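Local coordinates for protein lectin (Colocasia esculenta, PDB 5T1X) that binds D-mannose and agglutinates rabbit erythrocytes, as chain 1 of a GNA-related, bulb-type lectin that assembles into a heterotetramer of two kinds of chain, at residues A[40-44]-A[70-74]; A[27-33]-A[50-54]; A[19-25]-A[87-93]; A[4-8]-A[81-87]. All blocks are in the same frame, centred on the assembly; numbering follows the deposited sequence.

Contact 1: A[40-44]-A[70-74]; sequences WQSNT and TVWRS
W40 and W72 meet edge to face inside the beta-prism II fold of the GNA-related lectins, where strand 40-41, the border of one sheet, comes up against strand 70-73, the border of another. W72 can be followed outward. Its CG lies anti to the backbone N (chi1 176°), which sends the indole across to 40-44. At the root, W72 CB packs against T44 CG2 at 3.8 Å. Next comes the five-membered ring, with S42 CB 4.0 Å above its centroid in a CH-pi contact almost exactly on the ring normal; at its rim, W72 CD1 lies 3.7 Å from S42 O. At the far end, W72 CZ2 touches W40 CZ2 at 3.6 Å, and the two indole planes stand 70° apart with the edge of W40 turned to the face of W72. It is thus the CZ2 edge of W40, probably part of the mannose site as in related lectins, that lies against the W72 ring. V71 and W72 both face I63 in a classic beta bulge, and V71 CG1 packs on T44 CB. The hydroxyl of S42 has two partners: OG hydrogen-bonds to L33 N and donates to T44 OG1 at 2.7 Å.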
loop_
_atom_site.group_PDB
_atom_site.type_symbol
_atom_site.label_atom_id
_atom_site.label_comp_id
_atom_site.label_asym_id
_atom_site.label_seq_id
_atom_site.Cartn_x
_atom_site.Cartn_y
_atom_site.Cartn_z
ATOM N N TRP A 40 -18.229 6.296 -6.115
ATOM C CA TRP A 40 -18.494 5.137 -5.261
ATOM C C TRP A 40 -18.896 5.563 -3.860
ATOM O O TRP A 40 -18.339 6.513 -3.304
ATOM C CB TRP A 40 -17.279 4.188 -5.183
ATOM C CG TRP A 40 -17.578 2.892 -4.475
ATOM C CD1 TRP A 40 -18.073 1.752 -5.035
ATOM C CD2 TRP A 40 -17.464 2.632 -3.065
ATOM N NE1 TRP A 40 -18.244 0.785 -4.071
ATOM C CE2 TRP A 40 -17.877 1.299 -2.853
ATOM C CE3 TRP A 40 -17.021 3.386 -1.964
ATOM C CZ2 TRP A 40 -17.881 0.709 -1.583
ATOM C CZ3 TRP A 40 -17.008 2.796 -0.709
ATOM C CH2 TRP A 40 -17.431 1.471 -0.527
ATOM N N GLN A 41 -19.835 4.805 -3.282
ATOM C CA GLN A 41 -20.321 4.937 -1.916
ATOM C C GLN A 41 -20.779 3.562 -1.413
ATOM O O GLN A 41 -21.196 2.724 -2.218
ATOM C CB GLN A 41 -21.437 5.992 -1.789
ATOM C CG GLN A 41 -22.736 5.662 -2.533
ATOM C CD GLN A 41 -23.808 6.702 -2.325
ATOM O OE1 GLN A 41 -24.158 7.063 -1.195
ATOM N NE2 GLN A 41 -24.395 7.166 -3.416
ATOM N N SER A 42 -20.707 3.339 -0.090
ATOM C CA SER A 42 -21.165 2.100 0.549
ATOM C C SER A 42 -22.704 2.056 0.576
ATOM O O SER A 42 -23.285 0.980 0.760
ATOM C CB SER A 42 -20.605 1.992 1.963
ATOM O OG SER A 42 -21.019 3.079 2.778
ATOM N N ASN A 43 -23.350 3.240 0.393
ATOM C CA ASN A 43 -24.809 3.456 0.361
ATOM C C ASN A 43 -25.444 3.025 1.702
ATOM O O ASN A 43 -26.451 2.308 1.730
ATOM C CB ASN A 43 -25.441 2.730 -0.846
ATOM C CG ASN A 43 -26.798 3.242 -1.287
ATOM O OD1 ASN A 43 -27.488 3.994 -0.584
ATOM N ND2 ASN A 43 -27.221 2.819 -2.468
ATOM N N THR A 44 -24.842 3.483 2.814
ATOM C CA THR A 44 -25.280 3.162 4.176
ATOM C C THR A 44 -25.581 4.451 4.968
ATOM O O THR A 44 -25.344 4.506 6.180
ATOM C CB THR A 44 -24.223 2.278 4.873
ATOM O OG1 THR A 44 -22.926 2.860 4.726
ATOM C CG2 THR A 44 -24.213 0.845 4.347
ATOM N N THR A 70 -22.142 -4.449 12.812
ATOM C CA THR A 70 -21.740 -4.338 11.405
ATOM C C THR A 70 -22.877 -3.705 10.582
ATOM O O THR A 70 -24.045 -4.073 10.722
ATOM C CB THR A 70 -21.277 -5.703 10.869
ATOM O OG1 THR A 70 -20.199 -6.152 11.688
ATOM C CG2 THR A 70 -20.796 -5.650 9.421
ATOM N N VAL A 71 -22.500 -2.732 9.742
ATOM C CA VAL A 71 -23.375 -1.943 8.872
ATOM C C VAL A 71 -23.161 -2.353 7.393
ATOM O O VAL A 71 -24.121 -2.401 6.623
ATOM C CB VAL A 71 -23.095 -0.424 9.108
ATOM C CG1 VAL A 71 -23.862 0.460 8.135
ATOM C CG2 VAL A 71 -23.405 -0.019 10.548
ATOM N N TRP A 72 -21.906 -2.643 7.009
ATOM C CA TRP A 72 -21.524 -2.994 5.636
ATOM C C TRP A 72 -20.221 -3.793 5.643
ATOM O O TRP A 72 -19.389 -3.591 6.528
ATOM C CB TRP A 72 -21.367 -1.693 4.805
ATOM C CG TRP A 72 -20.895 -1.856 3.385
ATOM C CD1 TRP A 72 -21.674 -1.983 2.273
ATOM C CD2 TRP A 72 -19.537 -1.820 2.921
ATOM N NE1 TRP A 72 -20.886 -2.071 1.149
ATOM C CE2 TRP A 72 -19.568 -1.977 1.518
ATOM C CE3 TRP A 72 -18.289 -1.718 3.562
ATOM C CZ2 TRP A 72 -18.401 -2.014 0.740
ATOM C CZ3 TRP A 72 -17.136 -1.738 2.791
ATOM C CH2 TRP A 72 -17.198 -1.884 1.397
ATOM N N ARG A 73 -20.058 -4.706 4.668
ATOM C CA ARG A 73 -18.842 -5.514 4.490
ATOM C C ARG A 73 -18.539 -5.681 2.990
ATOM O O ARG A 73 -19.467 -5.755 2.184
ATOM C CB ARG A 73 -18.929 -6.876 5.223
ATOM C CG ARG A 73 -20.057 -7.803 4.790
ATOM C CD ARG A 73 -20.135 -9.043 5.665
ATOM N NE ARG A 73 -20.834 -8.792 6.927
ATOM C CZ ARG A 73 -22.130 -9.018 7.132
ATOM N NH1 ARG A 73 -22.889 -9.501 6.154
ATOM N NH2 ARG A 73 -22.677 -8.761 8.312
ATOM N N SER A 74 -17.242 -5.704 2.613
ATOM C CA SER A 74 -16.837 -5.823 1.207
ATOM C C SER A 74 -17.030 -7.251 0.634
ATOM O O SER A 74 -16.912 -7.427 -0.582
ATOM C CB SER A 74 -15.396 -5.370 1.013
ATOM O OG SER A 74 -14.497 -6.055 1.868
#

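Contact 2: A[27-33]-A[50-54]; sequences MQNDCNL and DCKLT
C31 closes a type I beta turn that starts at Q28, with a positive phi of 68° at C31, and the turn brings its CA to 5.3 Å from the CA of C51, just ahead of strand 52-55. The link between them is a disulfide, C31 SG to C51 SG at 2.0 Å with a chi3 of -98°. Beside it one water makes a second tie, donating to N29 O and accepting from C51 N at 2.8 Å. M27, bent at chi2 and chi3, lays CG 3.6 Å from C51 O and packs its methyl CE on C51 CB at 3.9 Å. Further along, L33 and L53 cross at about a right angle, CD2 to CD2 at 4.0 Å, with I63 touching both. Q28, N29, D30, C31 and N32 all belong to the mannose-binding site. There D30 OD1 is gripped from opposite faces of its carboxylate, by Q28 NE2 at 3.0 Å and by N32 N in an Asx turn. The disulfide ties the binding loop covalently to 50-54, and the two bonds to D30 OD1 probably restrict rotation of its carboxylate.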
loop_
_atom_site.group_PDB
_atom_site.type_symbol
_atom_site.label_atom_id
_atom_site.label_comp_id
_atom_site.label_asym_id
_atom_site.label_seq_id
_atom_site.Cartn_x
_atom_site.Cartn_y
_atom_site.Cartn_z
ATOM N N MET A 27 -15.237 8.474 5.827
ATOM C CA MET A 27 -16.089 7.641 6.681
ATOM C C MET A 27 -16.973 8.643 7.397
ATOM O O MET A 27 -16.542 9.257 8.364
ATOM C CB MET A 27 -15.249 6.757 7.631
ATOM C CG MET A 27 -16.077 5.951 8.635
ATOM S SD MET A 27 -17.053 4.628 7.886
ATOM C CE MET A 27 -18.658 5.426 7.788
ATOM N N GLN A 28 -18.156 8.905 6.861
ATOM C CA GLN A 28 -18.981 10.005 7.359
ATOM C C GLN A 28 -19.741 9.711 8.649
ATOM O O GLN A 28 -19.958 8.549 8.996
ATOM C CB GLN A 28 -19.961 10.465 6.286
ATOM C CG GLN A 28 -19.243 10.937 5.033
ATOM C CD GLN A 28 -20.143 11.393 3.913
ATOM O OE1 GLN A 28 -19.699 12.118 3.035
ATOM N NE2 GLN A 28 -21.405 10.972 3.887
ATOM N N ASN A 29 -20.159 10.802 9.344
ATOM C CA ASN A 29 -20.925 10.763 10.595
ATOM C C ASN A 29 -22.336 10.196 10.366
ATOM O O ASN A 29 -22.963 9.733 11.323
ATOM C CB ASN A 29 -20.980 12.139 11.279
ATOM C CG ASN A 29 -21.443 13.286 10.416
ATOM O OD1 ASN A 29 -22.570 13.312 9.908
ATOM N ND2 ASN A 29 -20.603 14.306 10.297
ATOM N N ASP A 30 -22.807 10.179 9.095
ATOM C CA ASP A 30 -24.101 9.602 8.728
ATOM C C ASP A 30 -23.936 8.104 8.354
ATOM O O ASP A 30 -24.829 7.527 7.742
ATOM C CB ASP A 30 -24.785 10.415 7.596
ATOM C CG ASP A 30 -24.204 10.306 6.188
ATOM O OD1 ASP A 30 -23.107 9.720 6.035
ATOM O OD2 ASP A 30 -24.843 10.815 5.242
ATOM N N CYS A 31 -22.777 7.493 8.705
ATOM C CA CYS A 31 -22.414 6.082 8.489
ATOM C C CYS A 31 -22.219 5.722 6.995
ATOM O O CYS A 31 -22.042 4.539 6.687
ATOM C CB CYS A 31 -23.412 5.137 9.158
ATOM S SG CYS A 31 -22.668 3.630 9.825
ATOM N N ASN A 32 -22.214 6.717 6.082
ATOM C CA ASN A 32 -21.964 6.451 4.662
ATOM C C ASN A 32 -20.470 6.598 4.358
ATOM O O ASN A 32 -19.853 7.573 4.778
ATOM C CB ASN A 32 -22.784 7.374 3.747
ATOM C CG ASN A 32 -22.951 6.879 2.322
ATOM O OD1 ASN A 32 -22.651 5.735 1.982
ATOM N ND2 ASN A 32 -23.496 7.718 1.457
ATOM N N LEU A 33 -19.879 5.612 3.664
ATOM C CA LEU A 33 -18.474 5.673 3.261
ATOM C C LEU A 33 -18.474 6.106 1.808
ATOM O O LEU A 33 -18.993 5.382 0.956
ATOM C CB LEU A 33 -17.774 4.315 3.475
ATOM C CG LEU A 33 -16.307 4.244 3.041
ATOM C CD1 LEU A 33 -15.408 5.041 3.973
ATOM C CD2 LEU A 33 -15.843 2.803 2.953
ATOM N N ASP A 50 -21.519 7.299 15.114
ATOM C CA ASP A 50 -20.111 7.088 15.487
ATOM C C ASP A 50 -19.520 5.868 14.732
ATOM O O ASP A 50 -18.845 5.025 15.333
ATOM C CB ASP A 50 -19.959 6.941 17.022
ATOM C CG ASP A 50 -20.471 8.132 17.810
ATOM O OD1 ASP A 50 -21.518 7.993 18.480
ATOM O OD2 ASP A 50 -19.827 9.203 17.753
ATOM N N CYS A 51 -19.785 5.790 13.410
ATOM C CA CYS A 51 -19.333 4.690 12.544
ATOM C C CYS A 51 -17.856 4.777 12.213
ATOM O O CYS A 51 -17.305 5.868 12.059
ATOM C CB CYS A 51 -20.177 4.605 11.279
ATOM S SG CYS A 51 -21.929 4.275 11.603
ATOM N N LYS A 52 -17.222 3.597 12.092
ATOM C CA LYS A 52 -15.788 3.442 11.829
ATOM C C LYS A 52 -15.535 2.393 10.756
ATOM O O LYS A 52 -16.295 1.428 10.642
ATOM C CB LYS A 52 -15.074 3.020 13.130
ATOM C CG LYS A 52 -15.117 4.052 14.260
ATOM C CD LYS A 52 -14.877 3.408 15.624
ATOM C CE LYS A 52 -14.902 4.404 16.761
ATOM N NZ LYS A 52 -16.263 4.957 17.001
ATOM N N LEU A 53 -14.437 2.556 10.003
ATOM C CA LEU A 53 -14.016 1.620 8.966
ATOM C C LEU A 53 -12.823 0.833 9.465
ATOM O O LEU A 53 -11.874 1.417 9.990
ATOM C CB LEU A 53 -13.666 2.365 7.655
ATOM C CG LEU A 53 -13.234 1.512 6.454
ATOM C CD1 LEU A 53 -14.375 0.637 5.931
ATOM C CD2 LEU A 53 -12.712 2.388 5.334
ATOM N N THR A 54 -12.885 -0.497 9.330
ATOM C CA THR A 54 -11.796 -1.391 9.718
ATOM C C THR A 54 -11.521 -2.371 8.574
ATOM O O THR A 54 -12.310 -2.486 7.627
ATOM C CB THR A 54 -12.084 -2.132 11.042
ATOM O OG1 THR A 54 -13.325 -2.828 10.950
ATOM C CG2 THR A 54 -12.039 -1.212 12.269
HETATM O O HOH W 1 -21.660 7.480 12.186
#

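Contact 3: A[19-25]-A[87-93]; sequences KNGDFDL and LHPDGRL
N20 and F23 meet P89 and G91 where two hairpin turns of the beta-prism II fold lie side by side, a partly buried contact between turns rather than a strand pairing. The turn from N20 to F23, between strands 16-20 and 23-27, is type II'; the one at 88-92 is a type I turn with a G1 bulge at G91, joining strands 84-88 and 92-103. N20 supplies the direct polar link. Its CG is anti to the backbone N (chi1 -164°), which lays the amide alongside P89 and lets ND2 donate to L87 O at 2.9 Å, with the carbonyl close to the amide plane; ND2 also bonds T5 OG1 of the partner chain. F23 turns its ring flat onto the second turn. Having no side chain, G91 can place its CA 3.4 Å from the ring centroid and only 7° off the normal, a close CH-pi contact. A water at the ring edge donates to P89 O at 2.7 Å and reaches N20 O at 3.3 Å. L87 CD2 lies against the carbonyl oxygen F23 O at 3.4 Å, while L25 CD2 and L93 CD2 add apolar packing at 3.8 Å. Across its own turn, H88 ND1 accepts a hydrogen bond from D90 N at 2.9 Å, nearly in the ring plane.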
loop_
_atom_site.group_PDB
_atom_site.type_symbol
_atom_site.label_atom_id
_atom_site.label_comp_id
_atom_site.label_asym_id
_atom_site.label_seq_id
_atom_site.Cartn_x
_atom_site.Cartn_y
_atom_site.Cartn_z
ATOM N N LYS A 19 -6.850 10.225 1.445
ATOM C CA LYS A 19 -6.878 11.131 0.298
ATOM C C LYS A 19 -5.690 10.905 -0.608
ATOM O O LYS A 19 -4.571 10.722 -0.134
ATOM C CB LYS A 19 -6.922 12.606 0.770
ATOM C CG LYS A 19 -7.153 13.638 -0.336
ATOM C CD LYS A 19 -7.361 15.033 0.239
ATOM C CE LYS A 19 -7.587 16.102 -0.804
ATOM N NZ LYS A 19 -8.899 15.954 -1.494
ATOM N N ASN A 20 -5.935 10.949 -1.922
ATOM C CA ASN A 20 -4.863 10.875 -2.910
ATOM C C ASN A 20 -5.266 11.815 -4.056
ATOM O O ASN A 20 -6.172 11.498 -4.826
ATOM C CB ASN A 20 -4.573 9.435 -3.361
ATOM C CG ASN A 20 -3.240 9.309 -4.067
ATOM O OD1 ASN A 20 -2.675 10.283 -4.573
ATOM N ND2 ASN A 20 -2.732 8.097 -4.165
ATOM N N GLY A 21 -4.650 13.004 -4.088
ATOM C CA GLY A 21 -4.986 14.041 -5.056
ATOM C C GLY A 21 -6.408 14.522 -4.829
ATOM O O GLY A 21 -6.788 14.797 -3.692
ATOM N N ASP A 22 -7.233 14.532 -5.887
ATOM C CA ASP A 22 -8.628 14.989 -5.811
ATOM C C ASP A 22 -9.572 13.942 -5.215
ATOM O O ASP A 22 -10.728 14.257 -4.909
ATOM C CB ASP A 22 -9.132 15.391 -7.211
ATOM C CG ASP A 22 -8.405 16.562 -7.851
ATOM O OD1 ASP A 22 -7.857 17.404 -7.106
ATOM O OD2 ASP A 22 -8.431 16.664 -9.096
ATOM N N PHE A 23 -9.097 12.708 -5.063
ATOM C CA PHE A 23 -9.897 11.591 -4.564
ATOM C C PHE A 23 -9.854 11.558 -3.053
ATOM O O PHE A 23 -8.774 11.509 -2.456
ATOM C CB PHE A 23 -9.425 10.286 -5.208
ATOM C CG PHE A 23 -9.469 10.405 -6.715
ATOM C CD1 PHE A 23 -10.684 10.408 -7.397
ATOM C CD2 PHE A 23 -8.299 10.573 -7.450
ATOM C CE1 PHE A 23 -10.724 10.547 -8.790
ATOM C CE2 PHE A 23 -8.342 10.708 -8.843
ATOM C CZ PHE A 23 -9.552 10.683 -9.503
ATOM N N ASP A 24 -11.047 11.655 -2.439
ATOM C CA ASP A 24 -11.217 11.777 -0.997
ATOM C C ASP A 24 -12.218 10.757 -0.447
ATOM O O ASP A 24 -13.428 10.888 -0.664
ATOM C CB ASP A 24 -11.680 13.217 -0.685
ATOM C CG ASP A 24 -11.675 13.624 0.771
ATOM O OD1 ASP A 24 -11.240 12.811 1.614
ATOM O OD2 ASP A 24 -12.090 14.775 1.068
ATOM N N LEU A 25 -11.706 9.760 0.292
ATOM C CA LEU A 25 -12.523 8.729 0.926
ATOM C C LEU A 25 -12.885 9.203 2.316
ATOM O O LEU A 25 -11.994 9.446 3.129
ATOM C CB LEU A 25 -11.776 7.379 0.979
ATOM C CG LEU A 25 -12.560 6.214 1.589
ATOM C CD1 LEU A 25 -13.562 5.610 0.585
ATOM C CD2 LEU A 25 -11.620 5.149 2.108
ATOM N N LEU A 87 -5.764 3.975 -1.391
ATOM C CA LEU A 87 -6.458 4.875 -2.297
ATOM C C LEU A 87 -5.499 5.148 -3.473
ATOM O O LEU A 87 -4.530 5.909 -3.354
ATOM C CB LEU A 87 -6.931 6.153 -1.589
ATOM C CG LEU A 87 -7.719 7.171 -2.427
ATOM C CD1 LEU A 87 -8.819 6.518 -3.250
ATOM C CD2 LEU A 87 -8.313 8.247 -1.545
ATOM N N HIS A 88 -5.775 4.474 -4.602
ATOM C CA HIS A 88 -5.010 4.582 -5.846
ATOM C C HIS A 88 -5.156 5.998 -6.426
ATOM O O HIS A 88 -6.260 6.554 -6.359
ATOM C CB HIS A 88 -5.517 3.528 -6.848
ATOM C CG HIS A 88 -4.627 3.317 -8.034
ATOM N ND1 HIS A 88 -4.617 4.206 -9.095
ATOM C CD2 HIS A 88 -3.800 2.283 -8.319
ATOM C CE1 HIS A 88 -3.754 3.711 -9.969
ATOM N NE2 HIS A 88 -3.245 2.550 -9.552
ATOM N N PRO A 89 -4.081 6.596 -7.016
ATOM C CA PRO A 89 -4.198 7.960 -7.573
ATOM C C PRO A 89 -5.179 8.084 -8.750
ATOM O O PRO A 89 -5.571 9.201 -9.075
ATOM C CB PRO A 89 -2.772 8.266 -8.047
ATOM C CG PRO A 89 -2.169 6.919 -8.309
ATOM C CD PRO A 89 -2.701 6.093 -7.169
ATOM N N ASP A 90 -5.556 6.964 -9.400
ATOM C CA ASP A 90 -6.502 7.020 -10.529
ATOM C C ASP A 90 -7.977 6.964 -10.037
ATOM O O ASP A 90 -8.906 6.890 -10.846
ATOM C CB ASP A 90 -6.184 5.952 -11.605
ATOM C CG ASP A 90 -4.970 6.300 -12.469
ATOM O OD1 ASP A 90 -4.792 7.499 -12.805
ATOM O OD2 ASP A 90 -4.191 5.377 -12.804
ATOM N N GLY A 91 -8.174 7.067 -8.721
ATOM C CA GLY A 91 -9.497 7.195 -8.122
ATOM C C GLY A 91 -10.287 5.961 -7.763
ATOM O O GLY A 91 -11.508 5.936 -7.964
ATOM N N ARG A 92 -9.618 4.960 -7.205
ATOM C CA ARG A 92 -10.267 3.741 -6.729
ATOM C C ARG A 92 -9.651 3.297 -5.422
ATOM O O ARG A 92 -8.447 3.469 -5.224
ATOM C CB ARG A 92 -10.245 2.595 -7.768
ATOM C CG ARG A 92 -8.888 2.185 -8.305
ATOM C CD ARG A 92 -9.042 1.223 -9.475
ATOM N NE ARG A 92 -7.756 0.638 -9.862
ATOM C CZ ARG A 92 -6.908 1.180 -10.731
ATOM N NH1 ARG A 92 -7.197 2.334 -11.322
ATOM N NH2 ARG A 92 -5.763 0.575 -11.013
ATOM N N LEU A 93 -10.478 2.742 -4.521
ATOM C CA LEU A 93 -9.995 2.178 -3.262
ATOM C C LEU A 93 -9.805 0.698 -3.520
ATOM O O LEU A 93 -10.717 0.041 -4.025
ATOM C CB LEU A 93 -10.956 2.451 -2.087
ATOM C CG LEU A 93 -10.589 1.802 -0.749
ATOM C CD1 LEU A 93 -9.377 2.480 -0.111
ATOM C CD2 LEU A 93 -11.771 1.822 0.200
HETATM O O HOH W 2 -4.868 11.508 -7.851
#

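Contact 4: A[4-8]-A[81-87]; sequences NYLLS and GNYAAVL
L6 and A85 form the hydrogen-bonded pair of a short antiparallel pairing, exchanging two backbone bonds of equal length: L6 N to A85 O and A85 N to L6 O, both 2.8 Å. Toward one end L87 N adds a bond to N4 O at 2.9 Å. At the other, S8 N reaches Y83 O at 3.1 Å, and the pattern is then continued by a side chain: the hydroxyl of S8 takes the place of a backbone acceptor and receives Y83 N at 3.0 Å, nearly straight at 174°. With chi1 near 47°, OG sits between the backbone N and the carbonyl carbon, turned back toward segment 81-87, where a water also connects it to G81 O. Between these bonds lie the non-hydrogen-bonded pairs Y5 with V86 and L7 with A84, where CA-H...O contacts add to the backbone fit. Their side chains share one face of the sheet. There L7 CD2 rests on A84 CB at 3.7 Å, and Y5 CB touches V86 CG2 at 4.1 Å; the Y5 ring leads away, and its OH hydrogen-bonds to D94 N of the partner chain. L7 and A84 also pack on Y101 of that chain, so this face helps form the subunit interface. The opposite face, carrying L6 and A85, turns inward to L53, L55 and L61. Backbone bonds of A84 with F96 and V86 with V94 join strand 84-88 to 92-103, making it the middle strand of three, with 5-7 along its other border.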
loop_
_atom_site.group_PDB
_atom_site.type_symbol
_atom_site.label_atom_id
_atom_site.label_comp_id
_atom_site.label_asym_id
_atom_site.label_seq_id
_atom_site.Cartn_x
_atom_site.Cartn_y
_atom_site.Cartn_z
ATOM N N ASN A 4 -3.161 7.753 2.834
ATOM C CA ASN A 4 -3.839 7.157 1.680
ATOM C C ASN A 4 -3.985 5.625 1.806
ATOM O O ASN A 4 -4.220 4.947 0.807
ATOM C CB ASN A 4 -3.041 7.511 0.418
ATOM C CG ASN A 4 -1.570 7.202 0.557
ATOM O OD1 ASN A 4 -1.153 6.408 1.413
ATOM N ND2 ASN A 4 -0.746 7.887 -0.222
ATOM N N TYR A 5 -3.827 5.080 3.019
ATOM C CA TYR A 5 -4.027 3.646 3.223
ATOM C C TYR A 5 -4.546 3.351 4.612
ATOM O O TYR A 5 -4.363 4.147 5.538
ATOM C CB TYR A 5 -2.743 2.823 2.961
ATOM C CG TYR A 5 -1.631 3.051 3.968
ATOM C CD1 TYR A 5 -1.641 2.411 5.203
ATOM C CD2 TYR A 5 -0.532 3.849 3.656
ATOM C CE1 TYR A 5 -0.629 2.630 6.142
ATOM C CE2 TYR A 5 0.508 4.034 4.567
ATOM C CZ TYR A 5 0.452 3.427 5.811
ATOM O OH TYR A 5 1.457 3.613 6.733
ATOM N N LEU A 6 -5.166 2.175 4.740
ATOM C CA LEU A 6 -5.671 1.590 5.968
ATOM C C LEU A 6 -5.148 0.162 6.036
ATOM O O LEU A 6 -5.420 -0.628 5.132
ATOM C CB LEU A 6 -7.218 1.630 5.985
ATOM C CG LEU A 6 -7.927 0.901 7.128
ATOM C CD1 LEU A 6 -7.901 1.715 8.381
ATOM C CD2 LEU A 6 -9.377 0.602 6.774
ATOM N N LEU A 7 -4.376 -0.163 7.082
ATOM C CA LEU A 7 -3.848 -1.523 7.245
ATOM C C LEU A 7 -4.781 -2.341 8.117
ATOM O O LEU A 7 -5.483 -1.777 8.967
ATOM C CB LEU A 7 -2.442 -1.509 7.880
ATOM C CG LEU A 7 -1.356 -0.674 7.211
ATOM C CD1 LEU A 7 -0.072 -0.730 8.009
ATOM C CD2 LEU A 7 -1.132 -1.092 5.761
ATOM N N SER A 8 -4.776 -3.673 7.944
ATOM C CA SER A 8 -5.597 -4.544 8.787
ATOM C C SER A 8 -5.192 -4.314 10.259
ATOM O O SER A 8 -4.000 -4.238 10.572
ATOM C CB SER A 8 -5.455 -6.006 8.360
ATOM O OG SER A 8 -4.103 -6.377 8.167
ATOM N N GLY A 81 -3.841 -12.933 7.311
ATOM C CA GLY A 81 -2.574 -12.239 7.146
ATOM C C GLY A 81 -2.737 -10.745 7.278
ATOM O O GLY A 81 -3.699 -10.277 7.895
ATOM N N ASN A 82 -1.780 -10.001 6.704
ATOM C CA ASN A 82 -1.721 -8.535 6.735
ATOM C C ASN A 82 -2.169 -7.973 5.406
ATOM O O ASN A 82 -1.618 -8.339 4.365
ATOM C CB ASN A 82 -0.292 -8.061 7.054
ATOM C CG ASN A 82 0.255 -8.558 8.372
ATOM O OD1 ASN A 82 -0.395 -8.484 9.409
ATOM N ND2 ASN A 82 1.478 -9.055 8.359
ATOM N N TYR A 83 -3.161 -7.073 5.444
ATOM C CA TYR A 83 -3.739 -6.482 4.240
ATOM C C TYR A 83 -3.608 -4.973 4.262
ATOM O O TYR A 83 -3.368 -4.380 5.318
ATOM C CB TYR A 83 -5.225 -6.888 4.124
ATOM C CG TYR A 83 -5.397 -8.344 3.745
ATOM C CD1 TYR A 83 -5.642 -8.714 2.429
ATOM C CD2 TYR A 83 -5.285 -9.353 4.699
ATOM C CE1 TYR A 83 -5.746 -10.056 2.062
ATOM C CE2 TYR A 83 -5.357 -10.700 4.340
ATOM C CZ TYR A 83 -5.587 -11.043 3.017
ATOM O OH TYR A 83 -5.665 -12.354 2.633
ATOM N N ALA A 84 -3.788 -4.355 3.098
ATOM C CA ALA A 84 -3.741 -2.898 2.978
ATOM C C ALA A 84 -4.821 -2.411 2.018
ATOM O O ALA A 84 -4.896 -2.901 0.887
ATOM C CB ALA A 84 -2.364 -2.452 2.495
ATOM N N ALA A 85 -5.661 -1.467 2.471
ATOM C CA ALA A 85 -6.665 -0.807 1.631
ATOM C C ALA A 85 -6.039 0.506 1.214
ATOM O O ALA A 85 -5.701 1.312 2.079
ATOM C CB ALA A 85 -7.973 -0.597 2.379
ATOM N N VAL A 86 -5.774 0.674 -0.085
ATOM C CA VAL A 86 -5.010 1.810 -0.611
ATOM C C VAL A 86 -5.846 2.650 -1.550
ATOM O O VAL A 86 -6.532 2.110 -2.419
ATOM C CB VAL A 86 -3.733 1.285 -1.335
ATOM C CG1 VAL A 86 -2.918 2.424 -1.956
ATOM C CG2 VAL A 86 -2.862 0.469 -0.390
ATOM N N LEU A 87 -5.764 3.975 -1.391
ATOM C CA LEU A 87 -6.458 4.875 -2.297
ATOM C C LEU A 87 -5.499 5.148 -3.473
ATOM O O LEU A 87 -4.530 5.909 -3.354
ATOM C CB LEU A 87 -6.931 6.153 -1.589
ATOM C CG LEU A 87 -7.719 7.171 -2.427
ATOM C CD1 LEU A 87 -8.819 6.518 -3.250
ATOM C CD2 LEU A 87 -8.313 8.247 -1.545
HETATM O O HOH W 3 -3.561 -8.428 10.018
#

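Contacts 1 and 2 together shape the mannose site: their centres are 9 Å apart, and they are stitched directly, T44 OG1 to C31 O at 2.7 Å and Q41 OE1 to N32 ND2 at 2.8 Å, the latter joining two sugar-binding residues. Contacts 3 and 4 share L87, with centres 14 Å apart. Contacts 1, 3 and 4 reach the partner chain; contact 2 does not. The two pairs of contacts meet through leucines: L33 CD1 lies 3.9 Å from L25 CG, and L53 CG 4.0 Å from L6 CD2. Contact 3 borders the site, its D24 side chain about 4 Å from that of Y36, whereas that of L87 is about 9 Å from it.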